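Local structure of Hpy188I (Helicobacter pylori, 3OQG) at residues C45-N50 against E54-N59. The protein is a GIY-YIG family restriction endonuclease that binds and cuts a pseudopalindromic DNA site and can bind calcium. Residues are numbered along the deposited sequence; the frame is centred on the assembly and turned at random. Where two conformers were deposited one is given.
Sequences CELVPN and EKLEIN
N50 is matched by two residues, E54 and K55, a G1 beta bulge where 54-59 turns back along 45-50. The side chain of E54 starts off away from 45-50, and its OE2 accepts from the backbone N of V103 and from NE2 of Q120. Pairing proper starts at K55, whose O receives the N50 backbone N at 2.8 Å, almost straight on to the carbonyl. L56 drops to the buried face, bringing CD2 to 4.0 Å from P49 CA and CD1 to 4.3 Å from L47 CD1, over a floor of L119 and L122 from helix 113-125. E57 exchanges two backbone bonds with V48, and its extended side chain runs diagonally to N50. There, in one of two modelled E57 conformers, N50 ND2 donates to E57 OE2, a doubtfully short 2.6 Å; OE2 lies close to the N50 amide plane, whereas ND2 approaches from above the carboxylate plane, the two planes being almost perpendicular (88°). I58 lies alongside L47, its CG1 4.0 Å from L47 CD2, and both reach V95 of helix 91-98. N59 closes the row: beyond its backbone pair with E46, CG anti to the backbone N (chi1 169°) sends the amide beside the E46 chain, and ND2 donates to the anti lone pair of E46 OE1 at 2.8 Å. Q130 engages the other oxygen. Side chains thus alternate between a mostly polar, partly exposed face and an aliphatic, helix-packed one, in an antiparallel beta hairpin whose strand 55-60 is outermost in its sheet within this chain.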
ATOM      1  N   CYS A  45     -16.197 -15.879   2.665  1.00 17.07           N
ATOM      2  CA  CYS A  45     -16.580 -15.611   4.045  1.00 16.12           C
ATOM      3  C   CYS A  45     -17.623 -14.513   4.044  1.00 16.36           C
ATOM      4  O   CYS A  45     -17.978 -13.981   2.986  1.00 16.99           O
ATOM      5  CB  CYS A  45     -15.365 -15.174   4.879  1.00 16.71           C
ATOM      6  SG  CYS A  45     -14.543 -13.654   4.372  1.00 17.62           S
ATOM      7  N   GLU A  46     -18.118 -14.191   5.225  1.00 16.50           N
ATOM      8  CA  GLU A  46     -18.986 -13.045   5.417  1.00 16.17           C
ATOM      9  C   GLU A  46     -18.353 -12.184   6.477  1.00 16.49           C
ATOM     10  O   GLU A  46     -17.656 -12.694   7.385  1.00 15.77           O
ATOM     11  CB  GLU A  46     -20.376 -13.463   5.882  1.00 17.36           C
ATOM     12  CG  GLU A  46     -21.223 -14.030   4.816  1.00 18.86           C
ATOM     13  CD  GLU A  46     -22.486 -14.615   5.347  1.00 21.03           C
ATOM     14  OE1 GLU A  46     -22.402 -15.416   6.327  1.00 20.24           O
ATOM     15  OE2 GLU A  46     -23.559 -14.282   4.787  1.00 23.32           O
ATOM     16  N   LEU A  47     -18.610 -10.885   6.362  1.00 15.87           N
ATOM     17  CA  LEU A  47     -18.219  -9.903   7.373  1.00 16.68           C
ATOM     18  C   LEU A  47     -19.465  -9.446   8.135  1.00 17.13           C
ATOM     19  O   LEU A  47     -20.470  -9.050   7.529  1.00 16.86           O
ATOM     20  CB  LEU A  47     -17.549  -8.684   6.731  1.00 16.60           C
ATOM     21  CG  LEU A  47     -16.424  -8.991   5.723  1.00 16.41           C
ATOM     22  CD1 LEU A  47     -15.786  -7.710   5.158  1.00 19.10           C
ATOM     23  CD2 LEU A  47     -15.386  -9.934   6.357  1.00 17.84           C
ATOM     24  N   VAL A  48     -19.376  -9.513   9.453  1.00 16.70           N
ATOM     25  CA  VAL A  48     -20.485  -9.155  10.323  1.00 17.78           C
ATOM     26  C   VAL A  48     -20.173  -7.877  11.094  1.00 18.36           C
ATOM     27  O   VAL A  48     -19.243  -7.868  11.921  1.00 18.84           O
ATOM     28  CB  VAL A  48     -20.754 -10.273  11.335  1.00 18.37           C
ATOM     29  CG1 VAL A  48     -21.973  -9.913  12.157  1.00 18.79           C
ATOM     30  CG2 VAL A  48     -20.914 -11.629  10.631  1.00 18.77           C
ATOM     31  N   PRO A  49     -20.921  -6.782  10.829  1.00 18.98           N
ATOM     32  CA  PRO A  49     -20.665  -5.551  11.570  1.00 19.34           C
ATOM     33  C   PRO A  49     -20.958  -5.711  13.031  1.00 19.48           C
ATOM     34  O   PRO A  49     -21.982  -6.315  13.412  1.00 20.05           O
ATOM     35  CB  PRO A  49     -21.657  -4.550  10.953  1.00 20.14           C
ATOM     36  CG  PRO A  49     -21.919  -5.087   9.643  1.00 20.87           C
ATOM     37  CD  PRO A  49     -21.961  -6.556   9.804  1.00 19.80           C
ATOM     38  N   ASN A  50     -20.032  -5.204  13.837  1.00 18.69           N
ATOM     39  CA  ASN A  50     -20.201  -5.119  15.256  1.00 19.63           C
ATOM     40  C   ASN A  50     -20.014  -3.654  15.676  1.00 19.93           C
ATOM     41  O   ASN A  50     -18.902  -3.208  15.961  1.00 19.98           O
ATOM     42  CB  ASN A  50     -19.226  -6.049  15.961  1.00 19.33           C
ATOM     43  CG  ASN A  50     -19.487  -6.129  17.456  1.00 22.69           C
ATOM     44  OD1 ASN A  50     -20.019  -5.176  18.064  1.00 22.61           O
ATOM     45  ND2 ASN A  50     -19.061  -7.224  18.065  1.00 24.12           N
ATOM     46  N   GLU A  54     -16.956  -1.360  17.065  1.00 17.14           N
ATOM     47  CA  GLU A  54     -16.443  -0.597  15.904  1.00 16.81           C
ATOM     48  C   GLU A  54     -15.519  -1.451  15.053  1.00 16.77           C
ATOM     49  O   GLU A  54     -14.388  -1.071  14.746  1.00 16.43           O
ATOM     50  CB  GLU A  54     -15.746   0.697  16.328  1.00 17.38           C
ATOM     51  CG  GLU A  54     -15.556   1.685  15.166  1.00 15.98           C
ATOM     52  CD  GLU A  54     -14.926   2.984  15.590  1.00 17.72           C
ATOM     53  OE1 GLU A  54     -14.465   3.096  16.762  1.00 19.77           O
ATOM     54  OE2 GLU A  54     -14.908   3.906  14.754  1.00 17.06           O
ATOM     55  N   LYS A  55     -16.017  -2.623  14.679  1.00 16.02           N
ATOM     56  CA  LYS A  55     -15.214  -3.559  13.921  1.00 15.75           C
ATOM     57  C   LYS A  55     -16.107  -4.496  13.154  1.00 15.13           C
ATOM     58  O   LYS A  55     -17.300  -4.626  13.452  1.00 16.23           O
ATOM     59  CB  LYS A  55     -14.299  -4.385  14.845  1.00 16.19           C
ATOM     60  CG  LYS A  55     -15.022  -5.415  15.664  1.00 18.17           C
ATOM     61  CD  LYS A  55     -14.094  -6.154  16.617  1.00 21.57           C
ATOM     62  CE  LYS A  55     -12.970  -6.940  15.925  1.00 24.01           C
ATOM     63  NZ  LYS A  55     -12.114  -7.726  16.894  1.00 27.21           N
ATOM     64  N   LEU A  56     -15.488  -5.187  12.207  1.00 15.35           N
ATOM     65  CA  LEU A  56     -16.073  -6.286  11.470  1.00 16.11           C
ATOM     66  C   LEU A  56     -15.573  -7.643  11.952  1.00 15.87           C
ATOM     67  O   LEU A  56     -14.371  -7.871  12.087  1.00 16.41           O
ATOM     68  CB  LEU A  56     -15.701  -6.169  10.012  1.00 15.11           C
ATOM     69  CG  LEU A  56     -16.070  -4.841   9.349  1.00 17.30           C
ATOM     70  CD1 LEU A  56     -15.284  -4.624   8.055  1.00 18.92           C
ATOM     71  CD2 LEU A  56     -17.558  -4.782   9.130  1.00 19.78           C
ATOM     72  N   GLU A  57     -16.511  -8.550  12.189  1.00 16.24           N
ATOM     73  CA  GLU A  57     -16.184  -9.932  12.551  0.50 16.40           C
ATOM     74  C   GLU A  57     -16.249 -10.771  11.292  1.00 16.29           C
ATOM     75  O   GLU A  57     -16.829 -10.344  10.310  1.00 16.88           O
ATOM     76  CB  GLU A  57     -17.173 -10.456  13.573  0.50 16.62           C
ATOM     77  CG  GLU A  57     -17.159  -9.666  14.870  0.50 17.62           C
ATOM     78  CD  GLU A  57     -18.354  -9.917  15.755  0.50 19.48           C
ATOM     79  OE1 GLU A  57     -19.359 -10.512  15.305  0.50 21.30           O
ATOM     80  OE2 GLU A  57     -18.301  -9.464  16.905  0.50 16.44           O
ATOM     81  N   ILE A  58     -15.653 -11.963  11.315  1.00 16.06           N
ATOM     82  CA  ILE A  58     -15.619 -12.824  10.116  1.00 16.00           C
ATOM     83  C   ILE A  58     -16.318 -14.150  10.378  1.00 17.61           C
ATOM     84  O   ILE A  58     -16.032 -14.837  11.393  1.00 16.86           O
ATOM     85  CB  ILE A  58     -14.170 -13.131   9.641  1.00 16.57           C
ATOM     86  CG1 ILE A  58     -13.443 -11.850   9.214  1.00 17.77           C
ATOM     87  CG2 ILE A  58     -14.134 -14.176   8.490  1.00 16.53           C
ATOM     88  CD1 ILE A  58     -11.941 -12.024   9.114  1.00 19.19           C
ATOM     89  N   ASN A  59     -17.222 -14.504   9.470  1.00 17.62           N
ATOM     90  CA  ASN A  59     -17.814 -15.838   9.411  1.00 19.15           C
ATOM     91  C   ASN A  59     -17.078 -16.572   8.303  1.00 18.38           C
ATOM     92  O   ASN A  59     -17.307 -16.287   7.145  1.00 18.56           O
ATOM     93  CB  ASN A  59     -19.297 -15.780   9.054  1.00 19.92           C
ATOM     94  CG  ASN A  59     -19.882 -17.150   8.713  1.00 22.84           C
ATOM     95  OD1 ASN A  59     -19.556 -18.136   9.364  1.00 26.74           O
ATOM     96  ND2 ASN A  59     -20.786 -17.204   7.736  1.00 23.19           N
TER